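Local coordinates for extracellular solute-binding protein family 5 (Brucella melitensis, PDB 4ONY) that probably captures a peptide or similar solute in the periplasm and delivers it to an ABC transporter for import into the cell, at residues R112-P121 with T164-F173; I321-L331 with A431-M439. All blocks are in the same frame, centred on the assembly; numbering follows the deposited sequence.

Interaction 1: residues R112-P121 with T164-F173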
loop_
_atom_site.group_PDB
_atom_site.type_symbol
_atom_site.label_atom_id
_atom_site.label_comp_id
_atom_site.label_asym_id
_atom_site.label_seq_id
_atom_site.Cartn_x
_atom_site.Cartn_y
_atom_site.Cartn_z
ATOM N N ARG A 112 -4.949 8.031 24.831
ATOM C CA ARG A 112 -5.643 7.054 23.983
ATOM C C ARG A 112 -6.099 5.758 24.671
ATOM O O ARG A 112 -6.115 4.707 24.065
ATOM C CB ARG A 112 -4.835 6.763 22.735
ATOM C CG ARG A 112 -4.784 8.021 21.865
ATOM C CD ARG A 112 -4.339 7.767 20.438
ATOM N NE ARG A 112 -4.270 9.015 19.725
ATOM C CZ ARG A 112 -3.680 9.199 18.544
ATOM N NH1 ARG A 112 -3.075 8.205 17.902
ATOM N NH2 ARG A 112 -3.644 10.397 18.024
ATOM N N LYS A 113 -6.535 5.870 25.927
ATOM C CA LYS A 113 -7.131 4.746 26.646
ATOM C C LYS A 113 -8.629 4.619 26.399
ATOM O O LYS A 113 -9.223 3.575 26.717
ATOM C CB LYS A 113 -6.858 4.924 28.139
ATOM C CG LYS A 113 -5.475 4.432 28.613
ATOM C CD LYS A 113 -4.705 5.424 29.514
ATOM C CE LYS A 113 -5.523 6.097 30.647
ATOM N NZ LYS A 113 -5.455 7.611 30.624
ATOM N N TRP A 114 -9.251 5.650 25.843
ATOM C CA TRP A 114 -10.664 5.568 25.399
ATOM C C TRP A 114 -10.910 6.501 24.239
ATOM O O TRP A 114 -10.137 7.449 24.036
ATOM C CB TRP A 114 -11.667 5.908 26.543
ATOM C CG TRP A 114 -11.469 7.259 27.143
ATOM C CD1 TRP A 114 -10.755 7.553 28.257
ATOM C CD2 TRP A 114 -11.969 8.511 26.648
ATOM N NE1 TRP A 114 -10.774 8.902 28.497
ATOM C CE2 TRP A 114 -11.517 9.518 27.532
ATOM C CE3 TRP A 114 -12.744 8.882 25.541
ATOM C CZ2 TRP A 114 -11.786 10.874 27.331
ATOM C CZ3 TRP A 114 -13.059 10.236 25.365
ATOM C CH2 TRP A 114 -12.571 11.216 26.251
ATOM N N VAL A 115 -11.968 6.212 23.469
ATOM C CA VAL A 115 -12.436 7.099 22.413
ATOM C C VAL A 115 -13.952 7.071 22.432
ATOM O O VAL A 115 -14.555 6.037 22.691
ATOM C CB VAL A 115 -11.847 6.741 21.015
ATOM C CG1 VAL A 115 -12.305 5.368 20.561
ATOM C CG2 VAL A 115 -12.233 7.782 19.955
ATOM N N GLU A 116 -14.573 8.208 22.191
ATOM C CA GLU A 116 -16.022 8.307 22.218
ATOM C C GLU A 116 -16.538 9.020 20.954
ATOM O O GLU A 116 -16.010 10.043 20.569
ATOM C CB GLU A 116 -16.485 9.015 23.501
ATOM C CG GLU A 116 -18.007 9.213 23.595
ATOM C CD GLU A 116 -18.468 9.666 24.999
ATOM O OE1 GLU A 116 -17.632 9.839 25.892
ATOM O OE2 GLU A 116 -19.672 9.774 25.263
ATOM N N PHE A 117 -17.551 8.438 20.324
ATOM C CA PHE A 117 -18.113 8.921 19.062
ATOM C C PHE A 117 -19.535 9.295 19.300
ATOM O O PHE A 117 -20.251 8.581 20.033
ATOM C CB PHE A 117 -18.092 7.806 18.020
ATOM C CG PHE A 117 -16.716 7.277 17.728
ATOM C CD1 PHE A 117 -15.870 7.940 16.828
ATOM C CD2 PHE A 117 -16.265 6.113 18.332
ATOM C CE1 PHE A 117 -14.594 7.452 16.548
ATOM C CE2 PHE A 117 -14.991 5.647 18.078
ATOM C CZ PHE A 117 -14.157 6.302 17.178
ATOM N N THR A 118 -19.967 10.380 18.688
ATOM C CA THR A 118 -21.361 10.747 18.706
ATOM C C THR A 118 -21.842 10.697 17.274
ATOM O O THR A 118 -21.278 11.362 16.411
ATOM C CB THR A 118 -21.562 12.130 19.327
ATOM O OG1 THR A 118 -20.936 12.141 20.606
ATOM C CG2 THR A 118 -23.046 12.499 19.466
ATOM N N LEU A 119 -22.851 9.857 17.036
ATOM C CA LEU A 119 -23.387 9.638 15.704
ATOM C C LEU A 119 -24.185 10.844 15.226
ATOM O O LEU A 119 -24.790 11.564 16.016
ATOM C CB LEU A 119 -24.296 8.414 15.671
ATOM C CG LEU A 119 -23.673 7.092 16.153
ATOM C CD1 LEU A 119 -24.710 5.967 16.120
ATOM C CD2 LEU A 119 -22.492 6.756 15.275
ATOM N N ASN A 120 -24.152 11.048 13.922
ATOM C CA ASN A 120 -24.915 12.086 13.279
ATOM C C ASN A 120 -26.402 11.712 13.305
ATOM O O ASN A 120 -26.765 10.596 12.912
ATOM C CB ASN A 120 -24.427 12.203 11.835
ATOM C CG ASN A 120 -24.985 13.421 11.138
ATOM O OD1 ASN A 120 -26.224 13.637 11.125
ATOM N ND2 ASN A 120 -24.107 14.209 10.539
ATOM N N PRO A 121 -27.259 12.607 13.797
ATOM C CA PRO A 121 -28.680 12.181 13.899
ATOM C C PRO A 121 -29.375 11.927 12.560
ATOM O O PRO A 121 -30.408 11.271 12.533
ATOM C CB PRO A 121 -29.349 13.329 14.644
ATOM C CG PRO A 121 -28.416 14.501 14.486
ATOM C CD PRO A 121 -27.021 13.927 14.389
ATOM N N THR A 164 -23.269 5.854 25.954
ATOM C CA THR A 164 -23.112 6.934 26.953
ATOM C C THR A 164 -24.090 8.088 26.764
ATOM O O THR A 164 -24.049 9.062 27.502
ATOM C CB THR A 164 -21.694 7.526 26.912
ATOM O OG1 THR A 164 -21.383 7.963 25.569
ATOM C CG2 THR A 164 -20.653 6.508 27.363
ATOM N N GLY A 165 -24.945 8.017 25.749
ATOM C CA GLY A 165 -25.958 9.073 25.517
ATOM C C GLY A 165 -26.870 8.564 24.429
ATOM O O GLY A 165 -26.668 7.453 23.940
ATOM N N GLU A 166 -27.832 9.373 24.003
ATOM C CA GLU A 166 -28.789 8.912 23.018
ATOM C C GLU A 166 -28.097 8.402 21.767
ATOM O O GLU A 166 -28.537 7.406 21.204
ATOM C CB GLU A 166 -29.810 9.992 22.612
ATOM C CG GLU A 166 -30.706 9.447 21.507
ATOM C CD GLU A 166 -31.956 10.244 21.224
ATOM O OE1 GLU A 166 -31.987 11.482 21.485
ATOM O OE2 GLU A 166 -32.901 9.599 20.699
ATOM N N ARG A 167 -27.028 9.092 21.347
ATOM C CA ARG A 167 -26.332 8.781 20.120
ATOM C C ARG A 167 -24.826 8.629 20.325
ATOM O O ARG A 167 -24.086 8.706 19.348
ATOM C CB ARG A 167 -26.597 9.858 19.074
ATOM C CG ARG A 167 -28.061 10.071 18.787
ATOM C CD ARG A 167 -28.270 10.909 17.577
ATOM N NE ARG A 167 -27.440 12.087 17.637
ATOM C CZ ARG A 167 -27.719 13.173 18.355
ATOM N NH1 ARG A 167 -26.872 14.200 18.332
ATOM N NH2 ARG A 167 -28.836 13.247 19.091
ATOM N N SER A 168 -24.378 8.407 21.569
ATOM C CA SER A 168 -22.931 8.324 21.883
ATOM C C SER A 168 -22.469 6.952 22.330
ATOM O O SER A 168 -23.124 6.292 23.120
ATOM C CB SER A 168 -22.558 9.294 22.989
ATOM O OG SER A 168 -22.487 10.582 22.458
ATOM N N VAL A 169 -21.297 6.566 21.870
ATOM C CA VAL A 169 -20.714 5.291 22.217
ATOM C C VAL A 169 -19.250 5.450 22.568
ATOM O O VAL A 169 -18.489 6.069 21.844
ATOM C CB VAL A 169 -20.953 4.246 21.114
ATOM C CG1 VAL A 169 -20.332 4.664 19.758
ATOM C CG2 VAL A 169 -20.401 2.917 21.546
ATOM N N ARG A 170 -18.840 4.864 23.674
ATOM C CA ARG A 170 -17.462 4.953 24.137
ATOM C C ARG A 170 -16.766 3.591 24.163
ATOM O O ARG A 170 -17.316 2.627 24.662
ATOM C CB ARG A 170 -17.400 5.572 25.541
ATOM C CG ARG A 170 -15.973 5.624 26.062
ATOM C CD ARG A 170 -15.819 6.174 27.476
ATOM N NE ARG A 170 -16.029 7.616 27.511
ATOM C CZ ARG A 170 -15.332 8.496 28.253
ATOM N NH1 ARG A 170 -14.338 8.101 29.064
ATOM N NH2 ARG A 170 -15.638 9.798 28.199
ATOM N N PHE A 171 -15.560 3.534 23.609
ATOM C CA PHE A 171 -14.693 2.342 23.657
ATOM C C PHE A 171 -13.599 2.622 24.669
ATOM O O PHE A 171 -12.866 3.603 24.520
ATOM C CB PHE A 171 -14.016 2.127 22.287
ATOM C CG PHE A 171 -14.974 1.817 21.174
ATOM C CD1 PHE A 171 -15.720 2.811 20.576
ATOM C CD2 PHE A 171 -15.122 0.527 20.715
ATOM C CE1 PHE A 171 -16.604 2.518 19.542
ATOM C CE2 PHE A 171 -16.004 0.227 19.699
ATOM C CZ PHE A 171 -16.757 1.221 19.118
ATOM N N THR A 172 -13.497 1.808 25.704
ATOM C CA THR A 172 -12.376 1.894 26.650
ATOM C C THR A 172 -11.421 0.745 26.404
ATOM O O THR A 172 -11.850 -0.410 26.362
ATOM C CB THR A 172 -12.885 1.837 28.097
ATOM O OG1 THR A 172 -13.884 2.824 28.271
ATOM C CG2 THR A 172 -11.739 2.061 29.120
ATOM N N PHE A 173 -10.141 1.055 26.229
ATOM C CA PHE A 173 -9.161 0.077 25.817
ATOM C C PHE A 173 -8.407 -0.529 26.981
ATOM O O PHE A 173 -8.343 0.052 28.046
ATOM C CB PHE A 173 -8.178 0.705 24.813
ATOM C CG PHE A 173 -8.874 1.322 23.633
ATOM C CD1 PHE A 173 -9.684 0.534 22.821
ATOM C CD2 PHE A 173 -8.804 2.659 23.397
ATOM C CE1 PHE A 173 -10.375 1.082 21.766
ATOM C CE2 PHE A 173 -9.475 3.208 22.322
ATOM C CZ PHE A 173 -10.260 2.417 21.499
HETATM O O HOH W 1 -24.276 14.328 16.634
#
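The guanidinium of Arg-170 lies flat over the indole of Trp-114, planes 15° apart, with CZ of Arg-170 3.8 Å from the centroid of the six-membered ring of Trp-114: a cation-pi stack running diagonally across the two antiparallel strands, since Arg-170 itself pairs with Glu-116. The edge of the same guanidinium serves Glu-116. NE and NH2 of Arg-170 both donate to OE1 of Glu-116, NH2 at 3.0 Å nearly along the C-O axis and NE from above the carboxylate plane. Arginine suits the place because its flat cation can offer a face to an aromatic ring and in-plane N-H groups to an acid at once. The other carboxylate oxygen, OE2 of Glu-116, is approached by OG1 of Thr-164 in a contact of doubtful length (2.5 Å). Glu-116 reaches Arg-170 by an extended chain with CG anti to its backbone N (chi1 178°). Further along this partly exposed face, OG1 of Thr-118 and OG of Ser-168 share a hydrogen bond.

At the strand end, NE of Arg-167 donates to O of Leu-119 (3.2 Å), a water joins that oxygen to NH1 of Arg-167, and CB of Pro-121 lies over one guanidinium face, toward its rim.

Val-115, Phe-117, Val-169 and Phe-171 fill the reverse, buried face, where the Phe-117 and Phe-171 rings meet obliquely; helices 133-146 and 181-187 pack on it. Backbone bonds such as Phe-171 N to Val-115 O (2.8 Å) set the register, and strands 97-108 and 158-165 continue the pairing. The result is an amphipathic antiparallel sheet, mainly polar on the face with Trp-114, apolar beneath helices.

Interaction 2: residues I321-L331 with A431-M439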
loop_
_atom_site.group_PDB
_atom_site.type_symbol
_atom_site.label_atom_id
_atom_site.label_comp_id
_atom_site.label_asym_id
_atom_site.label_seq_id
_atom_site.Cartn_x
_atom_site.Cartn_y
_atom_site.Cartn_z
ATOM N N ILE A 321 27.260 -17.166 2.179
ATOM C CA ILE A 321 27.689 -16.387 1.011
ATOM C C ILE A 321 27.308 -14.910 1.109
ATOM O O ILE A 321 27.969 -14.076 0.502
ATOM C CB ILE A 321 27.091 -16.913 -0.311
ATOM C CG1 ILE A 321 25.583 -17.047 -0.195
ATOM C CG2 ILE A 321 27.750 -18.234 -0.686
ATOM C CD1 ILE A 321 24.907 -17.377 -1.501
ATOM N N PHE A 322 26.229 -14.596 1.840
ATOM C CA PHE A 322 25.680 -13.241 1.877
ATOM C C PHE A 322 25.649 -12.656 3.301
ATOM O O PHE A 322 24.963 -11.667 3.547
ATOM C CB PHE A 322 24.258 -13.224 1.314
ATOM C CG PHE A 322 24.131 -13.477 -0.187
ATOM C CD1 PHE A 322 25.105 -13.070 -1.095
ATOM C CD2 PHE A 322 22.966 -13.990 -0.681
ATOM C CE1 PHE A 322 24.960 -13.272 -2.455
ATOM C CE2 PHE A 322 22.789 -14.189 -2.040
ATOM C CZ PHE A 322 23.793 -13.821 -2.925
ATOM N N ALA A 323 26.409 -13.241 4.231
ATOM C CA ALA A 323 26.411 -12.751 5.586
ATOM C C ALA A 323 27.147 -11.415 5.783
ATOM O O ALA A 323 26.890 -10.677 6.738
ATOM C CB ALA A 323 27.011 -13.809 6.498
ATOM N N ASP A 324 28.042 -11.093 4.864
ATOM C CA ASP A 324 28.940 -9.961 5.027
ATOM C C ASP A 324 28.324 -8.815 4.280
ATOM O O ASP A 324 28.196 -8.850 3.043
ATOM C CB ASP A 324 30.337 -10.329 4.448
ATOM C CG ASP A 324 31.403 -9.305 4.752
ATOM O OD1 ASP A 324 31.059 -8.113 4.915
ATOM O OD2 ASP A 324 32.583 -9.719 4.831
ATOM N N ARG A 325 27.997 -7.736 4.983
ATOM C CA ARG A 325 27.382 -6.617 4.311
ATOM C C ARG A 325 28.238 -5.948 3.256
ATOM O O ARG A 325 27.695 -5.269 2.366
ATOM C CB ARG A 325 26.938 -5.536 5.301
ATOM C CG ARG A 325 28.067 -4.710 5.893
ATOM C CD ARG A 325 27.465 -3.635 6.841
ATOM N NE ARG A 325 28.487 -2.695 7.328
ATOM C CZ ARG A 325 28.214 -1.742 8.233
ATOM N NH1 ARG A 325 26.997 -1.685 8.759
ATOM N NH2 ARG A 325 29.130 -0.894 8.612
ATOM N N ARG A 326 29.558 -6.068 3.376
ATOM C CA ARG A 326 30.447 -5.528 2.362
ATOM C C ARG A 326 30.289 -6.280 1.032
ATOM O O ARG A 326 30.413 -5.686 -0.053
ATOM C CB ARG A 326 31.925 -5.618 2.811
ATOM C CG ARG A 326 32.226 -4.793 4.051
ATOM C CD ARG A 326 33.596 -5.069 4.631
ATOM N NE ARG A 326 33.678 -6.456 5.018
ATOM C CZ ARG A 326 34.732 -7.027 5.580
ATOM N NH1 ARG A 326 35.830 -6.303 5.860
ATOM N NH2 ARG A 326 34.704 -8.318 5.869
ATOM N N VAL A 327 30.067 -7.596 1.115
ATOM C CA VAL A 327 29.811 -8.400 -0.084
ATOM C C VAL A 327 28.464 -7.992 -0.724
ATOM O O VAL A 327 28.359 -7.812 -1.955
ATOM C CB VAL A 327 29.835 -9.894 0.265
ATOM C CG1 VAL A 327 29.368 -10.750 -0.899
ATOM C CG2 VAL A 327 31.218 -10.334 0.734
ATOM N N ARG A 328 27.432 -7.859 0.101
ATOM C CA ARG A 328 26.124 -7.401 -0.394
ATOM C C ARG A 328 26.249 -6.022 -1.050
ATOM O O ARG A 328 25.716 -5.801 -2.133
ATOM C CB ARG A 328 25.071 -7.379 0.736
ATOM C CG ARG A 328 24.864 -8.777 1.320
ATOM C CD ARG A 328 23.647 -8.859 2.174
ATOM N NE ARG A 328 23.688 -7.900 3.295
ATOM C CZ ARG A 328 24.119 -8.114 4.521
ATOM N NH1 ARG A 328 24.674 -9.240 4.863
ATOM N NH2 ARG A 328 23.988 -7.149 5.426
ATOM N N GLN A 329 26.991 -5.125 -0.421
ATOM C CA GLN A 329 27.200 -3.787 -0.975
ATOM C C GLN A 329 27.851 -3.847 -2.366
ATOM O O GLN A 329 27.382 -3.208 -3.297
ATOM C CB GLN A 329 28.068 -2.969 -0.028
ATOM C CG GLN A 329 28.231 -1.476 -0.299
ATOM C CD GLN A 329 29.321 -0.878 0.615
ATOM O OE1 GLN A 329 29.964 -1.577 1.452
ATOM N NE2 GLN A 329 29.551 0.356 0.457
ATOM N N ALA A 330 28.938 -4.619 -2.500
ATOM C CA ALA A 330 29.595 -4.823 -3.801
ATOM C C ALA A 330 28.627 -5.357 -4.859
ATOM O O ALA A 330 28.583 -4.844 -5.996
ATOM C CB ALA A 330 30.751 -5.812 -3.667
ATOM N N LEU A 331 27.891 -6.407 -4.521
ATOM C CA LEU A 331 27.019 -7.049 -5.527
ATOM C C LEU A 331 25.874 -6.138 -5.973
ATOM O O LEU A 331 25.477 -6.176 -7.123
ATOM C CB LEU A 331 26.458 -8.370 -5.025
ATOM C CG LEU A 331 27.546 -9.420 -4.732
ATOM C CD1 LEU A 331 26.923 -10.698 -4.192
ATOM C CD2 LEU A 331 28.541 -9.748 -5.810
ATOM N N ALA A 431 37.743 -19.864 -0.314
ATOM C CA ALA A 431 38.461 -20.394 -1.471
ATOM C C ALA A 431 37.585 -21.191 -2.433
ATOM O O ALA A 431 38.103 -22.009 -3.201
ATOM C CB ALA A 431 39.670 -21.219 -1.037
ATOM N N LYS A 432 36.272 -20.961 -2.414
ATOM C CA LYS A 432 35.379 -21.579 -3.389
ATOM C C LYS A 432 35.051 -20.584 -4.470
ATOM O O LYS A 432 34.820 -19.415 -4.179
ATOM C CB LYS A 432 34.034 -22.007 -2.771
ATOM C CG LYS A 432 34.138 -23.088 -1.736
ATOM C CD LYS A 432 32.828 -23.851 -1.557
ATOM C CE LYS A 432 31.879 -23.226 -0.561
ATOM N NZ LYS A 432 32.512 -22.838 0.745
ATOM N N PRO A 433 34.957 -21.028 -5.714
ATOM C CA PRO A 433 34.388 -20.104 -6.699
ATOM C C PRO A 433 33.007 -19.576 -6.266
ATOM O O PRO A 433 32.185 -20.332 -5.740
ATOM C CB PRO A 433 34.285 -20.958 -7.973
ATOM C CG PRO A 433 35.317 -22.019 -7.786
ATOM C CD PRO A 433 35.261 -22.322 -6.308
ATOM N N PHE A 434 32.791 -18.267 -6.411
ATOM C CA PHE A 434 31.589 -17.631 -5.858
ATOM C C PHE A 434 30.417 -17.899 -6.799
ATOM O O PHE A 434 30.475 -17.574 -7.989
ATOM C CB PHE A 434 31.791 -16.123 -5.664
ATOM C CG PHE A 434 30.726 -15.479 -4.819
ATOM C CD1 PHE A 434 30.457 -15.955 -3.555
ATOM C CD2 PHE A 434 30.015 -14.397 -5.260
ATOM C CE1 PHE A 434 29.475 -15.371 -2.732
ATOM C CE2 PHE A 434 29.058 -13.787 -4.463
ATOM C CZ PHE A 434 28.766 -14.268 -3.195
ATOM N N ALA A 435 29.363 -18.471 -6.254
ATOM C CA ALA A 435 28.211 -18.866 -7.014
ATOM C C ALA A 435 26.959 -18.821 -6.141
ATOM O O ALA A 435 27.042 -19.065 -4.951
ATOM C CB ALA A 435 28.416 -20.264 -7.530
ATOM N N PHE A 436 25.816 -18.497 -6.739
ATOM C CA PHE A 436 24.583 -18.530 -6.023
ATOM C C PHE A 436 23.407 -18.648 -6.965
ATOM O O PHE A 436 23.569 -18.566 -8.193
ATOM C CB PHE A 436 24.419 -17.316 -5.105
ATOM C CG PHE A 436 24.316 -15.988 -5.800
ATOM C CD1 PHE A 436 23.067 -15.442 -6.094
ATOM C CD2 PHE A 436 25.448 -15.210 -6.022
ATOM C CE1 PHE A 436 22.962 -14.191 -6.661
ATOM C CE2 PHE A 436 25.352 -13.944 -6.564
ATOM C CZ PHE A 436 24.103 -13.442 -6.902
ATOM N N GLU A 437 22.243 -18.905 -6.392
ATOM C CA GLU A 437 21.012 -19.084 -7.156
ATOM C C GLU A 437 20.030 -17.923 -6.964
ATOM O O GLU A 437 19.763 -17.492 -5.826
ATOM C CB GLU A 437 20.315 -20.383 -6.701
ATOM C CG GLU A 437 18.984 -20.683 -7.367
ATOM C CD GLU A 437 18.318 -21.854 -6.717
ATOM O OE1 GLU A 437 17.598 -21.694 -5.732
ATOM O OE2 GLU A 437 18.471 -22.976 -7.218
ATOM N N ILE A 438 19.440 -17.455 -8.047
ATOM C CA ILE A 438 18.276 -16.566 -7.959
ATOM C C ILE A 438 17.003 -17.376 -8.264
ATOM O O ILE A 438 16.845 -17.889 -9.400
ATOM C CB ILE A 438 18.372 -15.379 -8.920
ATOM C CG1 ILE A 438 19.660 -14.576 -8.659
ATOM C CG2 ILE A 438 17.164 -14.470 -8.743
ATOM C CD1 ILE A 438 19.895 -13.445 -9.640
ATOM N N MET A 439 16.127 -17.520 -7.269
ATOM C CA MET A 439 14.865 -18.219 -7.452
ATOM C C MET A 439 13.847 -17.197 -7.977
ATOM O O MET A 439 13.554 -16.155 -7.308
ATOM C CB MET A 439 14.372 -18.844 -6.155
ATOM C CG MET A 439 13.090 -19.684 -6.310
ATOM S SD MET A 439 12.547 -20.601 -4.823
ATOM C CE MET A 439 12.147 -19.200 -3.687
#
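Phe-322 points the edge of its ring at the face of Phe-436, a T-shaped pair with centroids 4.9 Å apart and planes at 71°. The atom that makes the approach is CZ of Phe-322, which stands over the centre of the Phe-436 ring, 3.6 Å from its CG. In this geometry the slightly positive ring hydrogens of one phenylalanine meet the electron-rich face of the other. With CG between the backbone N and the carbonyl carbon (chi1 65°), the ring of Phe-436 is carried toward Phe-322.

Ile-321 packs beside this pair. Its CD1 lies over one face of Phe-322 and also reaches CB of Phe-436 at 3.6 Å, while its CB lies 3.7 Å from CE1 of Phe-434. A branched, flexible aliphatic chain suits this place, since separate carbons can meet separate aromatics. Phe-434 comes in with CG anti to its backbone N (chi1 -167°), which carries the ring to the helix side. There CD1 of Leu-331 meets its edge in the ring plane, 3.8 Å from CE2 of Phe-434, the two side chains arriving from opposite directions; CG1 of Val-327 lies 4.2 Å from CZ of Phe-434.

Apart from this apolar cluster, Asp-324 is the N-cap, accepting from N of Arg-326 and forming a two-pronged salt bridge with its guanidinium. NH1 of Arg-328 ties the helix to O of Phe-322 (2.8 Å), which helps to place that residue.

Phe-315 and Phe-419 add further edge-to-face pairs, to Phe-322 and Phe-434 respectively. The contact thus joins the segment leading into helix 325-333, and the helix face carrying Val-327 and Leu-331, to the start of strand 435-440 and the residue before it, with helix 404-416 against Val-327 and strands 462-467 and 484-489 flanking Phe-436 in a mixed sheet.

Overall arrangement
Interaction 1 closes before interaction 2 opens along the chain, and the two lie on opposite sides of its centre, about 56 Å apart between centres and about 33 Å between nearest atoms. They share no sheet. Interaction 1 pairs two strands of an antiparallel sheet, whereas interaction 2 sets helix 325-333 against strand 435-440 of a separate mixed sheet that also contains strands 310-315, 484-489 and 557-562. Both fall within the solute-binding protein family 5 range. They therefore belong to distant parts of the elongated molecule, probably different lobes, consistent with the family's architecture, in which separate lobes close around a solute.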